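Local structure of Phosphoglucomutase/phosphomannomutase family protein (Burkholderia thailandensis, 3UW2) at residues A108-A113 and R357-D362; T128-P133 and G138-L143; K215-E220 and R370-L375; L288-V293 and R314-K319. The protein probably moves a phosphate group between positions of a hexose sugar, as phosphohexose mutases do with a phosphorylated serine and a bound metal ion. All coordinates share one frame; numbering follows the deposited sequence.

From the N terminus, residues 108-113 come first, but contact 1 closes only at 357-362, in the loop before helix 364-375. It ties the first alpha/beta domain to the third. Contact 2 is the most local: 128-133 returns at once onto 138-143, inside the loop closed by contact 1. Contact 3 starts at 215-220 and closes at 370-375, joining the second and third alpha/beta domains. Its segments alternate with those of contact 1, so the two loops cross, and they meet at the salt bridge between Arg357 and Glu373. Contact 4 joins 288-293 to 314-319 within the third domain. It is nested inside both contact 1 and contact 3.

Contact 1. Residues A108-A113 and R357-D362; sequences ASVPLA and RWYGFD
The loop carrying Ser109 and the loop carrying Tyr359 approach with their CA atoms 7.0 Å apart. Segment 108-113 leaves the end of helix 101-107. Residues 357-362 form an irregular loop. The meeting is made by side chains alone. Ser109 touches two rings. Its CB lies obliquely to the Tyr359 ring, 3.9 Å from CD1. Its OG comes to the edge of the Phe361 ring, near the ring plane, with OG 3.5 Å from Phe361 CE2. OG stands anti to the carbonyl carbon (chi1 -62°), which takes it to this edge, but its hydrogen bond goes to Tyr105 O. Val110 crosses the Tyr359 side chain at about a right angle. Its CG1 touches the phenol end, 3.7 Å from Tyr359 CE1. The Tyr359 hydroxyl is bonded to Arg184 NE, which helps fix the ring beside Val110. The contact joins parts of the first and third alpha/beta domains of the phosphohexose mutase fold. Phe361 also packs on Pro102 and Phe106 of helix 101-107. Helix 178-186 lies beside Val110 and Trp358: Gln180 touches Val110, and Tyr181, Arg184 and Ile185 touch Trp358.

Contact 2. Residues T128-P133 and G138-L143; sequences TGSHNP and GFKMVL. With PO4 (phosphate ion), chain B.
Thr128 and Gly138 are joined by a backbone hydrogen bond, from Thr128 N to Gly138 O at 2.9 Å, where the loop after strand 124-127 meets strand 136-143. This is the phosphoserine loop of the phosphohexose mutase family, built round a type II' turn from Gly129 to Asn132. The phosphate is covalently attached to Ser130, with OG 1.6 Å from P, so this serine is present as phosphoserine. With OG anti to the backbone N (chi1 160°), Ser130 holds the phosphate where Lys140 NZ can reach it. Lys140 runs extended from the strand and gives a hydrogen bond from NZ to phosphate O4 at 2.7 Å. On the way, its CD passes Thr128 CG2 at 3.9 Å, an apolar contact alongside the chain. The ammonium also forms salt bridges to Asp266 and Asp268, two ligands of the bound zinc ion. Lys140 therefore links phosphate and metal site. Thr128 OG1 accepts from Ser130 N at 2.9 Å in an ST turn and is also bonded to Asp70. The edge of the His131 ring faces phosphate O3, with ND1 so close that the bond length is doubtful. At the base of the turn, Gly129 O takes two bonds from opposite faces of its plane, one from Asn132 N and one from Asn132 ND2.

Contact 3. Residues K215-E220 and R370-L375; sequences KALGCE and RLLEIL
Cys219 and Leu372 form the closer half of a small apolar contact. Cys219 SG lies 4.1 Å from Leu372 CD1, and both residues are buried. The sulfur stands anti to its own carbonyl carbon, and this chi1 of -63° puts SG toward Leu372 of helix 364-375. Leu372 sends one methyl, CD1, to meet it. The looser half is Leu217. Its CD1 comes to 4.4 Å from the same Leu372 methyl, and the residue is partly exposed. One leucine methyl is thus approached by both residues. The backbones remain well apart, with 9.1 Å between Leu217 CA and Leu372 CA. On the solvent side, Lys215, Ala216, Gly218 and Glu220 are exposed. Gly218 is the first residue to leave helical angles, with a positive phi of 105°, in a Schellman motif in which Gly218 N bonds to Lys215 O at 2.9 Å. This reversal brings Cys219 round to the same partner as Leu217. The contact joins the end of a helix in domain II to a helix of domain III, away from the metal site. Leu191 touches both Leu217 and Cys219. Val186 of helix 178-186 also packs on Leu217. Phe261 of strand 259-263 also touches Leu372, while Leu371 of helix 364-375 packs against Leu288 and Phe289 of helix 282-296.

Contact 4. Residues L288-V293 and R314-K319; sequences LFAEEV and RWVREK
Two helices of the third alpha/beta domain, 282-296 and 311-318, pack together through Ala290, Glu291, Trp315 and Val316, joined by Lys319 just past the end of the second helix. The helices flank strand 301-305 in the chain. The inner part is apolar: Ala290 CB faces Val316 CG2 at 4.4 Å, and Val316 also touches Pro323 of strand 322-326. On the more exposed side, Glu291 meets both Trp315 and Lys319, which themselves pack together. Its CG is anti to the backbone N (chi1 165°), and the extended chain carries the carboxylate to the indole. OE1 meets the ring edge near its plane, 3.6 Å from Trp315 CZ2, with the carboxylate and ring planes 82° apart. Lys319 bends at chi2 (37°). Its CE comes over one face of the indole, offset toward the rim, and is also 3.6 Å from Glu291 OE2. Its CG packs on Glu291 CB at 3.9 Å. Trp315 NE1 makes a weak hydrogen bond to Met287 O, on the first helix. Glu291 OE2 and Lys319 NZ are 4.6 Å apart, beyond a salt bridge. Any attraction between the two charges is therefore probably modest, and the carboxylate oxygens rest on carbon, the indole edge and Lys319 CE, rather than on the ammonium.

Contact 1. Residues A108-A113 and R357-D362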
loop_
_atom_site.group_PDB
_atom_site.type_symbol
_atom_site.label_atom_id
_atom_site.label_comp_id
_atom_site.label_asym_id
_atom_site.label_seq_id
_atom_site.Cartn_x
_atom_site.Cartn_y
_atom_site.Cartn_z
ATOM N N ALA A 108 -15.676 1.148 -6.119
ATOM C CA ALA A 108 -16.446 0.797 -4.945
ATOM C C ALA A 108 -16.707 2.079 -4.095
ATOM O O ALA A 108 -17.355 2.023 -3.039
ATOM C CB ALA A 108 -15.700 -0.290 -4.142
ATOM N N SER A 109 -16.354 3.252 -4.640
ATOM C CA SER A 109 -16.490 4.515 -3.881
ATOM C C SER A 109 -17.474 5.494 -4.487
ATOM O O SER A 109 -17.843 6.475 -3.812
ATOM C CB SER A 109 -15.138 5.229 -3.759
ATOM O OG SER A 109 -14.243 4.368 -3.029
ATOM N N VAL A 110 -17.794 5.305 -5.755
ATOM C CA VAL A 110 -18.608 6.320 -6.467
ATOM C C VAL A 110 -19.767 5.709 -7.225
ATOM O O VAL A 110 -19.753 4.529 -7.564
ATOM C CB VAL A 110 -17.784 7.183 -7.477
ATOM C CG1 VAL A 110 -16.553 7.838 -6.778
ATOM C CG2 VAL A 110 -17.388 6.352 -8.718
ATOM N N PRO A 111 -20.780 6.533 -7.531
ATOM C CA PRO A 111 -21.932 6.050 -8.321
ATOM C C PRO A 111 -21.428 5.586 -9.692
ATOM O O PRO A 111 -20.496 6.185 -10.232
ATOM C CB PRO A 111 -22.817 7.289 -8.474
ATOM C CG PRO A 111 -22.408 8.198 -7.349
ATOM C CD PRO A 111 -20.971 7.889 -6.978
ATOM N N LEU A 112 -21.986 4.499 -10.217
ATOM C CA LEU A 112 -21.488 3.908 -11.454
ATOM C C LEU A 112 -22.584 4.076 -12.435
ATOM O O LEU A 112 -23.715 3.670 -12.145
ATOM C CB LEU A 112 -21.262 2.404 -11.270
ATOM C CG LEU A 112 -20.167 2.155 -10.236
ATOM C CD1 LEU A 112 -20.006 0.680 -9.887
ATOM C CD2 LEU A 112 -18.854 2.747 -10.744
ATOM N N ALA A 113 -22.253 4.593 -13.614
ATOM C CA ALA A 113 -23.289 4.876 -14.641
ATOM C C ALA A 113 -23.528 3.624 -15.468
ATOM O O ALA A 113 -23.228 3.610 -16.652
ATOM C CB ALA A 113 -22.853 6.030 -15.522
ATOM N N ARG A 357 -9.813 15.770 -0.220
ATOM C CA ARG A 357 -10.061 15.935 -1.687
ATOM C C ARG A 357 -10.161 14.601 -2.412
ATOM O O ARG A 357 -10.109 14.540 -3.652
ATOM C CB ARG A 357 -8.938 16.765 -2.352
ATOM C CG ARG A 357 -8.901 18.205 -1.848
ATOM C CD ARG A 357 -7.606 18.941 -2.240
ATOM N NE ARG A 357 -7.366 18.953 -3.702
ATOM C CZ ARG A 357 -6.161 19.112 -4.230
ATOM N NH1 ARG A 357 -5.048 19.283 -3.444
ATOM N NH2 ARG A 357 -6.043 19.044 -5.528
ATOM N N TRP A 358 -10.308 13.538 -1.640
ATOM C CA TRP A 358 -10.278 12.198 -2.227
ATOM C C TRP A 358 -11.231 11.231 -1.521
ATOM O O TRP A 358 -12.239 11.662 -1.012
ATOM C CB TRP A 358 -8.813 11.726 -2.309
ATOM C CG TRP A 358 -8.535 10.475 -3.163
ATOM C CD1 TRP A 358 -7.850 9.323 -2.792
ATOM C CD2 TRP A 358 -8.799 10.328 -4.584
ATOM N NE1 TRP A 358 -7.730 8.469 -3.874
ATOM C CE2 TRP A 358 -8.300 9.028 -4.968
ATOM C CE3 TRP A 358 -9.454 11.132 -5.548
ATOM C CZ2 TRP A 358 -8.422 8.546 -6.285
ATOM C CZ3 TRP A 358 -9.573 10.645 -6.843
ATOM C CH2 TRP A 358 -9.093 9.375 -7.199
ATOM N N TYR A 359 -10.913 9.927 -1.460
ATOM C CA TYR A 359 -11.848 8.901 -0.966
ATOM C C TYR A 359 -11.224 8.083 0.177
ATOM O O TYR A 359 -11.873 7.228 0.767
ATOM C CB TYR A 359 -12.208 7.929 -2.129
ATOM C CG TYR A 359 -12.911 8.694 -3.203
ATOM C CD1 TYR A 359 -14.254 8.965 -3.091
ATOM C CD2 TYR A 359 -12.202 9.218 -4.310
ATOM C CE1 TYR A 359 -14.911 9.715 -4.078
ATOM C CE2 TYR A 359 -12.847 9.954 -5.298
ATOM C CZ TYR A 359 -14.174 10.208 -5.157
ATOM O OH TYR A 359 -14.780 10.980 -6.105
ATOM N N GLY A 360 -9.961 8.322 0.453
ATOM C CA GLY A 360 -9.369 7.716 1.661
ATOM C C GLY A 360 -8.744 6.355 1.432
ATOM O O GLY A 360 -8.192 5.787 2.380
ATOM N N PHE A 361 -8.776 5.816 0.206
ATOM C CA PHE A 361 -8.015 4.576 -0.102
ATOM C C PHE A 361 -6.619 4.932 -0.610
ATOM O O PHE A 361 -6.396 6.018 -1.199
ATOM C CB PHE A 361 -8.740 3.641 -1.110
ATOM C CG PHE A 361 -9.181 4.335 -2.385
ATOM C CD1 PHE A 361 -8.264 4.581 -3.396
ATOM C CD2 PHE A 361 -10.491 4.695 -2.568
ATOM C CE1 PHE A 361 -8.630 5.187 -4.599
ATOM C CE2 PHE A 361 -10.904 5.313 -3.768
ATOM C CZ PHE A 361 -9.982 5.558 -4.773
ATOM N N ASP A 362 -5.686 4.017 -0.369
ATOM C CA ASP A 362 -4.343 4.123 -0.875
ATOM C C ASP A 362 -4.363 3.985 -2.422
ATOM O O ASP A 362 -5.093 3.150 -2.992
ATOM C CB ASP A 362 -3.400 3.079 -0.188
ATOM C CG ASP A 362 -3.975 1.653 -0.157
ATOM O OD1 ASP A 362 -5.235 1.520 -0.108
ATOM O OD2 ASP A 362 -3.151 0.644 -0.143
#

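Contact 2. Residues T128-P133 and G138-L143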
loop_
_atom_site.group_PDB
_atom_site.type_symbol
_atom_site.label_atom_id
_atom_site.label_comp_id
_atom_site.label_asym_id
_atom_site.label_seq_id
_atom_site.Cartn_x
_atom_site.Cartn_y
_atom_site.Cartn_z
ATOM N N THR A 128 -5.112 -9.856 -7.618
ATOM C CA THR A 128 -3.863 -9.300 -7.917
ATOM C C THR A 128 -2.842 -10.005 -6.993
ATOM O O THR A 128 -3.176 -10.439 -5.874
ATOM C CB THR A 128 -3.787 -7.762 -7.675
ATOM O OG1 THR A 128 -2.409 -7.347 -7.820
ATOM C CG2 THR A 128 -4.207 -7.457 -6.261
ATOM N N GLY A 129 -1.669 -10.190 -7.556
ATOM C CA GLY A 129 -0.479 -10.697 -6.858
ATOM C C GLY A 129 0.497 -9.594 -6.525
ATOM O O GLY A 129 1.616 -9.865 -6.010
ATOM N N SER A 130 0.096 -8.356 -6.795
ATOM C CA SER A 130 0.807 -7.164 -6.311
ATOM C C SER A 130 2.288 -7.111 -6.814
ATOM O O SER A 130 2.506 -7.100 -8.035
ATOM C CB SER A 130 0.587 -7.066 -4.759
ATOM O OG SER A 130 1.531 -6.258 -4.094
ATOM N N HIS A 131 3.282 -7.182 -5.924
ATOM C CA HIS A 131 4.697 -7.055 -6.304
ATOM C C HIS A 131 5.350 -8.420 -6.549
ATOM O O HIS A 131 6.541 -8.493 -6.886
ATOM C CB HIS A 131 5.477 -6.268 -5.223
ATOM C CG HIS A 131 5.681 -7.037 -3.936
ATOM N ND1 HIS A 131 4.709 -7.131 -2.976
ATOM C CD2 HIS A 131 6.752 -7.817 -3.487
ATOM C CE1 HIS A 131 5.144 -7.938 -1.966
ATOM N NE2 HIS A 131 6.393 -8.344 -2.267
ATOM N N ASN A 132 4.575 -9.505 -6.401
ATOM C CA ASN A 132 5.148 -10.879 -6.345
ATOM C C ASN A 132 5.481 -11.486 -7.693
ATOM O O ASN A 132 4.985 -10.952 -8.693
ATOM C CB ASN A 132 4.185 -11.816 -5.571
ATOM C CG ASN A 132 4.103 -11.441 -4.107
ATOM O OD1 ASN A 132 5.106 -11.450 -3.382
ATOM N ND2 ASN A 132 2.934 -10.995 -3.695
ATOM N N PRO A 133 6.279 -12.603 -7.727
ATOM C CA PRO A 133 6.622 -13.236 -9.020
ATOM C C PRO A 133 5.400 -13.630 -9.879
ATOM O O PRO A 133 4.269 -13.684 -9.335
ATOM C CB PRO A 133 7.471 -14.456 -8.604
ATOM C CG PRO A 133 8.117 -14.037 -7.282
ATOM C CD PRO A 133 7.051 -13.225 -6.603
ATOM N N GLY A 138 -3.766 -13.467 -6.057
ATOM C CA GLY A 138 -4.363 -13.228 -4.737
ATOM C C GLY A 138 -5.563 -12.384 -4.834
ATOM O O GLY A 138 -6.029 -12.082 -5.984
ATOM N N PHE A 139 -6.102 -11.983 -3.674
ATOM C CA PHE A 139 -7.345 -11.191 -3.693
ATOM C C PHE A 139 -7.277 -10.125 -2.604
ATOM O O PHE A 139 -6.957 -10.435 -1.433
ATOM C CB PHE A 139 -8.552 -12.105 -3.441
ATOM C CG PHE A 139 -8.613 -13.315 -4.386
ATOM C CD1 PHE A 139 -9.403 -13.285 -5.510
ATOM C CD2 PHE A 139 -7.868 -14.500 -4.094
ATOM C CE1 PHE A 139 -9.455 -14.380 -6.375
ATOM C CE2 PHE A 139 -7.912 -15.599 -4.945
ATOM C CZ PHE A 139 -8.721 -15.538 -6.111
ATOM N N LYS A 140 -7.565 -8.895 -2.985
ATOM C CA LYS A 140 -7.632 -7.768 -2.063
ATOM C C LYS A 140 -9.116 -7.451 -1.953
ATOM O O LYS A 140 -9.748 -7.325 -2.987
ATOM C CB LYS A 140 -6.782 -6.593 -2.626
ATOM C CG LYS A 140 -5.253 -6.857 -2.478
ATOM C CD LYS A 140 -4.368 -5.619 -2.788
ATOM C CE LYS A 140 -2.912 -5.907 -2.453
ATOM N NZ LYS A 140 -1.962 -4.993 -3.132
ATOM N N MET A 141 -9.673 -7.380 -0.720
ATOM C CA MET A 141 -11.126 -7.413 -0.532
ATOM C C MET A 141 -11.660 -6.223 0.258
ATOM O O MET A 141 -11.162 -5.932 1.352
ATOM C CB MET A 141 -11.493 -8.679 0.194
ATOM C CG MET A 141 -11.264 -9.936 -0.691
ATOM S SD MET A 141 -11.273 -11.456 0.281
ATOM C CE MET A 141 -9.771 -11.287 1.240
ATOM N N VAL A 142 -12.643 -5.545 -0.300
ATOM C CA VAL A 142 -13.314 -4.466 0.445
ATOM C C VAL A 142 -14.755 -4.857 0.647
ATOM O O VAL A 142 -15.510 -5.035 -0.319
ATOM C CB VAL A 142 -13.132 -3.103 -0.234
ATOM C CG1 VAL A 142 -14.000 -2.046 0.503
ATOM C CG2 VAL A 142 -11.639 -2.710 -0.186
ATOM N N LEU A 143 -15.166 -4.971 1.911
ATOM C CA LEU A 143 -16.551 -5.409 2.201
ATOM C C LEU A 143 -17.362 -4.238 2.827
ATOM O O LEU A 143 -17.097 -3.817 3.939
ATOM C CB LEU A 143 -16.566 -6.648 3.080
ATOM C CG LEU A 143 -17.917 -6.943 3.804
ATOM C CD1 LEU A 143 -19.021 -7.316 2.825
ATOM C CD2 LEU A 143 -17.805 -7.941 4.964
HETATM P P PO4 B . 1.324 -5.711 -2.584
HETATM O O2 PO4 B . 1.195 -4.192 -2.619
HETATM O O3 PO4 B . 2.647 -6.105 -1.972
HETATM O O4 PO4 B . 0.114 -6.412 -2.054
#

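Contact 3. Residues K215-E220 and R370-L375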
loop_
_atom_site.group_PDB
_atom_site.type_symbol
_atom_site.label_atom_id
_atom_site.label_comp_id
_atom_site.label_asym_id
_atom_site.label_seq_id
_atom_site.Cartn_x
_atom_site.Cartn_y
_atom_site.Cartn_z
ATOM N N LYS A 215 -0.175 12.062 -18.696
ATOM C CA LYS A 215 -0.333 12.839 -19.952
ATOM C C LYS A 215 -1.510 13.794 -19.891
ATOM O O LYS A 215 -1.412 14.935 -20.388
ATOM C CB LYS A 215 -0.391 11.965 -21.231
ATOM C CG LYS A 215 0.962 11.389 -21.569
ATOM C CD LYS A 215 0.946 10.455 -22.780
ATOM C CE LYS A 215 2.348 10.547 -23.393
ATOM N NZ LYS A 215 2.655 9.681 -24.578
ATOM N N ALA A 216 -2.622 13.309 -19.333
ATOM C CA ALA A 216 -3.814 14.118 -19.123
ATOM C C ALA A 216 -3.524 15.327 -18.196
ATOM O O ALA A 216 -4.156 16.373 -18.322
ATOM C CB ALA A 216 -4.925 13.279 -18.504
ATOM N N LEU A 217 -2.602 15.180 -17.254
ATOM C CA LEU A 217 -2.201 16.323 -16.413
ATOM C C LEU A 217 -1.236 17.279 -17.163
ATOM O O LEU A 217 -0.915 18.364 -16.666
ATOM C CB LEU A 217 -1.564 15.840 -15.114
ATOM C CG LEU A 217 -2.575 15.139 -14.199
ATOM C CD1 LEU A 217 -1.848 14.593 -12.994
ATOM C CD2 LEU A 217 -3.688 16.096 -13.790
ATOM N N GLY A 218 -0.765 16.868 -18.338
ATOM C CA GLY A 218 0.061 17.755 -19.171
ATOM C C GLY A 218 1.529 17.387 -19.143
ATOM O O GLY A 218 2.344 18.138 -19.629
ATOM N N CYS A 219 1.887 16.246 -18.562
ATOM C CA CYS A 219 3.297 15.896 -18.473
ATOM C C CYS A 219 3.770 15.101 -19.675
ATOM O O CYS A 219 3.031 14.238 -20.221
ATOM C CB CYS A 219 3.587 15.102 -17.216
ATOM S SG CYS A 219 3.240 16.107 -15.759
ATOM N N GLU A 220 5.013 15.370 -20.035
ATOM C CA GLU A 220 5.760 14.530 -20.983
ATOM C C GLU A 220 6.415 13.391 -20.227
ATOM O O GLU A 220 6.899 13.567 -19.108
ATOM C CB GLU A 220 6.831 15.340 -21.752
ATOM C CG GLU A 220 6.262 16.004 -22.976
ATOM C CD GLU A 220 7.306 16.850 -23.702
ATOM O OE1 GLU A 220 6.955 17.999 -24.110
ATOM O OE2 GLU A 220 8.473 16.368 -23.845
ATOM N N ARG A 370 -0.772 13.949 -6.790
ATOM C CA ARG A 370 -0.756 14.914 -5.724
ATOM C C ARG A 370 0.681 15.404 -5.570
ATOM O O ARG A 370 0.894 16.553 -5.226
ATOM C CB ARG A 370 -1.261 14.309 -4.400
ATOM C CG ARG A 370 -2.799 14.100 -4.361
ATOM C CD ARG A 370 -3.549 15.431 -4.315
ATOM N NE ARG A 370 -3.382 16.094 -2.981
ATOM C CZ ARG A 370 -4.262 16.037 -1.981
ATOM N NH1 ARG A 370 -5.475 15.424 -2.132
ATOM N NH2 ARG A 370 -3.984 16.677 -0.852
ATOM N N LEU A 371 1.654 14.517 -5.807
ATOM C CA LEU A 371 3.098 14.899 -5.661
ATOM C C LEU A 371 3.427 15.902 -6.806
ATOM O O LEU A 371 3.994 16.965 -6.567
ATOM C CB LEU A 371 3.935 13.629 -5.730
ATOM C CG LEU A 371 5.456 13.838 -5.674
ATOM C CD1 LEU A 371 5.807 14.705 -4.479
ATOM C CD2 LEU A 371 6.160 12.501 -5.620
ATOM N N LEU A 372 2.992 15.607 -8.044
ATOM C CA LEU A 372 3.219 16.551 -9.164
ATOM C C LEU A 372 2.567 17.945 -8.903
ATOM O O LEU A 372 3.096 18.971 -9.293
ATOM C CB LEU A 372 2.695 15.965 -10.473
ATOM C CG LEU A 372 3.309 14.699 -11.088
ATOM C CD1 LEU A 372 2.480 14.215 -12.249
ATOM C CD2 LEU A 372 4.697 15.085 -11.560
ATOM N N GLU A 373 1.397 17.980 -8.290
ATOM C CA GLU A 373 0.752 19.256 -7.971
ATOM C C GLU A 373 1.688 20.165 -7.134
ATOM O O GLU A 373 1.759 21.391 -7.368
ATOM C CB GLU A 373 -0.513 18.982 -7.158
ATOM C CG GLU A 373 -1.267 20.249 -6.740
ATOM C CD GLU A 373 -2.553 19.903 -5.999
ATOM O OE1 GLU A 373 -2.518 19.412 -4.815
ATOM O OE2 GLU A 373 -3.598 20.096 -6.616
ATOM N N ILE A 374 2.358 19.552 -6.156
ATOM C CA ILE A 374 3.288 20.241 -5.287
ATOM C C ILE A 374 4.618 20.548 -5.987
ATOM O O ILE A 374 5.073 21.700 -5.946
ATOM C CB ILE A 374 3.552 19.436 -4.004
ATOM C CG1 ILE A 374 2.244 19.305 -3.169
ATOM C CG2 ILE A 374 4.665 20.088 -3.171
ATOM C CD1 ILE A 374 2.300 18.316 -2.031
ATOM N N LEU A 375 5.246 19.528 -6.596
ATOM C CA LEU A 375 6.547 19.659 -7.283
ATOM C C LEU A 375 6.475 20.698 -8.414
ATOM O O LEU A 375 7.412 21.478 -8.628
ATOM C CB LEU A 375 6.971 18.305 -7.874
ATOM C CG LEU A 375 7.324 17.218 -6.837
ATOM C CD1 LEU A 375 7.887 15.978 -7.546
ATOM C CD2 LEU A 375 8.234 17.731 -5.732
#

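Contact 4. Residues L288-V293 and R314-K319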
loop_
_atom_site.group_PDB
_atom_site.type_symbol
_atom_site.label_atom_id
_atom_site.label_comp_id
_atom_site.label_asym_id
_atom_site.label_seq_id
_atom_site.Cartn_x
_atom_site.Cartn_y
_atom_site.Cartn_z
ATOM N N LEU A 288 5.901 16.041 3.044
ATOM C CA LEU A 288 5.665 17.073 2.060
ATOM C C LEU A 288 4.148 17.201 1.845
ATOM O O LEU A 288 3.574 18.314 1.686
ATOM C CB LEU A 288 6.417 16.689 0.743
ATOM C CG LEU A 288 6.397 17.658 -0.436
ATOM C CD1 LEU A 288 7.383 18.831 -0.202
ATOM C CD2 LEU A 288 6.708 16.960 -1.791
ATOM N N PHE A 289 3.491 16.049 1.823
ATOM C CA PHE A 289 2.026 16.058 1.706
ATOM C C PHE A 289 1.334 16.688 2.953
ATOM O O PHE A 289 0.370 17.428 2.844
ATOM C CB PHE A 289 1.562 14.593 1.530
ATOM C CG PHE A 289 1.936 14.017 0.199
ATOM C CD1 PHE A 289 1.589 14.716 -0.988
ATOM C CD2 PHE A 289 2.495 12.733 0.112
ATOM C CE1 PHE A 289 1.923 14.194 -2.241
ATOM C CE2 PHE A 289 2.827 12.198 -1.153
ATOM C CZ PHE A 289 2.531 12.947 -2.320
ATOM N N ALA A 290 1.814 16.333 4.135
ATOM C CA ALA A 290 1.237 16.810 5.389
ATOM C C ALA A 290 1.356 18.323 5.405
ATOM O O ALA A 290 0.453 19.012 5.873
ATOM C CB ALA A 290 2.037 16.241 6.591
ATOM N N GLU A 291 2.497 18.855 4.981
ATOM C CA GLU A 291 2.629 20.290 4.986
ATOM C C GLU A 291 1.535 20.929 4.123
ATOM O O GLU A 291 0.847 21.859 4.558
ATOM C CB GLU A 291 4.032 20.701 4.537
ATOM C CG GLU A 291 4.198 22.175 4.151
ATOM C CD GLU A 291 5.666 22.503 3.806
ATOM O OE1 GLU A 291 6.346 21.700 3.100
ATOM O OE2 GLU A 291 6.135 23.563 4.269
ATOM N N GLU A 292 1.379 20.466 2.907
ATOM C CA GLU A 292 0.367 21.055 2.022
ATOM C C GLU A 292 -1.091 20.826 2.573
ATOM O O GLU A 292 -1.919 21.750 2.618
ATOM C CB GLU A 292 0.530 20.455 0.620
ATOM C CG GLU A 292 -0.270 21.192 -0.454
ATOM C CD GLU A 292 -1.776 20.995 -0.340
ATOM O OE1 GLU A 292 -2.208 19.875 0.015
ATOM O OE2 GLU A 292 -2.536 21.977 -0.577
ATOM N N VAL A 293 -1.384 19.601 3.031
ATOM C CA VAL A 293 -2.720 19.291 3.579
ATOM C C VAL A 293 -3.010 20.141 4.810
ATOM O O VAL A 293 -4.083 20.709 4.929
ATOM C CB VAL A 293 -2.844 17.767 3.857
ATOM C CG1 VAL A 293 -4.049 17.355 4.736
ATOM C CG2 VAL A 293 -2.809 17.012 2.548
ATOM N N ARG A 314 7.691 15.984 14.924
ATOM C CA ARG A 314 8.067 17.386 15.050
ATOM C C ARG A 314 7.610 18.191 13.810
ATOM O O ARG A 314 7.006 19.279 13.910
ATOM C CB ARG A 314 9.586 17.503 15.222
ATOM C CG ARG A 314 10.038 18.963 15.328
ATOM C CD ARG A 314 11.566 19.127 15.308
ATOM N NE ARG A 314 12.023 18.963 16.678
ATOM C CZ ARG A 314 11.844 19.862 17.657
ATOM N NH1 ARG A 314 11.247 21.024 17.417
ATOM N NH2 ARG A 314 12.277 19.610 18.884
ATOM N N TRP A 315 7.854 17.618 12.637
ATOM C CA TRP A 315 7.423 18.240 11.399
ATOM C C TRP A 315 5.935 18.517 11.420
ATOM O O TRP A 315 5.479 19.668 11.129
ATOM C CB TRP A 315 7.802 17.324 10.262
ATOM C CG TRP A 315 7.352 17.835 8.938
ATOM C CD1 TRP A 315 6.134 17.603 8.327
ATOM C CD2 TRP A 315 8.095 18.719 8.004
ATOM N NE1 TRP A 315 6.075 18.258 7.128
ATOM C CE2 TRP A 315 7.219 18.916 6.858
ATOM C CE3 TRP A 315 9.361 19.310 7.999
ATOM C CZ2 TRP A 315 7.595 19.690 5.768
ATOM C CZ3 TRP A 315 9.749 20.083 6.874
ATOM C CH2 TRP A 315 8.871 20.278 5.795
ATOM N N VAL A 316 5.155 17.494 11.765
ATOM C CA VAL A 316 3.690 17.652 11.725
ATOM C C VAL A 316 3.245 18.728 12.735
ATOM O O VAL A 316 2.418 19.586 12.390
ATOM C CB VAL A 316 2.919 16.334 12.005
ATOM C CG1 VAL A 316 1.436 16.612 12.360
ATOM C CG2 VAL A 316 3.062 15.373 10.798
ATOM N N ARG A 317 3.854 18.745 13.914
ATOM C CA ARG A 317 3.536 19.793 14.916
ATOM C C ARG A 317 3.907 21.172 14.483
ATOM O O ARG A 317 3.099 22.093 14.647
ATOM C CB ARG A 317 4.133 19.549 16.281
ATOM C CG ARG A 317 3.512 18.366 16.972
ATOM C CD ARG A 317 4.178 18.194 18.311
ATOM N NE ARG A 317 4.185 16.781 18.689
ATOM C CZ ARG A 317 5.310 16.097 18.899
ATOM N NH1 ARG A 317 6.504 16.697 18.800
ATOM N NH2 ARG A 317 5.245 14.827 19.239
ATOM N N GLU A 318 5.091 21.309 13.889
ATOM C CA GLU A 318 5.559 22.616 13.443
ATOM C C GLU A 318 4.725 23.095 12.285
ATOM O O GLU A 318 4.569 24.288 12.101
ATOM C CB GLU A 318 7.092 22.634 13.150
ATOM C CG GLU A 318 7.876 22.482 14.448
ATOM C CD GLU A 318 9.386 22.380 14.306
ATOM O OE1 GLU A 318 9.911 22.205 13.199
ATOM O OE2 GLU A 318 10.076 22.479 15.364
ATOM N N LYS A 319 4.142 22.170 11.522
ATOM C CA LYS A 319 3.269 22.544 10.432
ATOM C C LYS A 319 1.805 22.726 10.921
ATOM O O LYS A 319 0.935 22.942 10.113
ATOM C CB LYS A 319 3.342 21.501 9.291
ATOM C CG LYS A 319 4.433 21.741 8.223
ATOM C CD LYS A 319 5.725 22.309 8.803
ATOM C CE LYS A 319 6.743 22.708 7.729
ATOM N NZ LYS A 319 8.019 23.039 8.432
#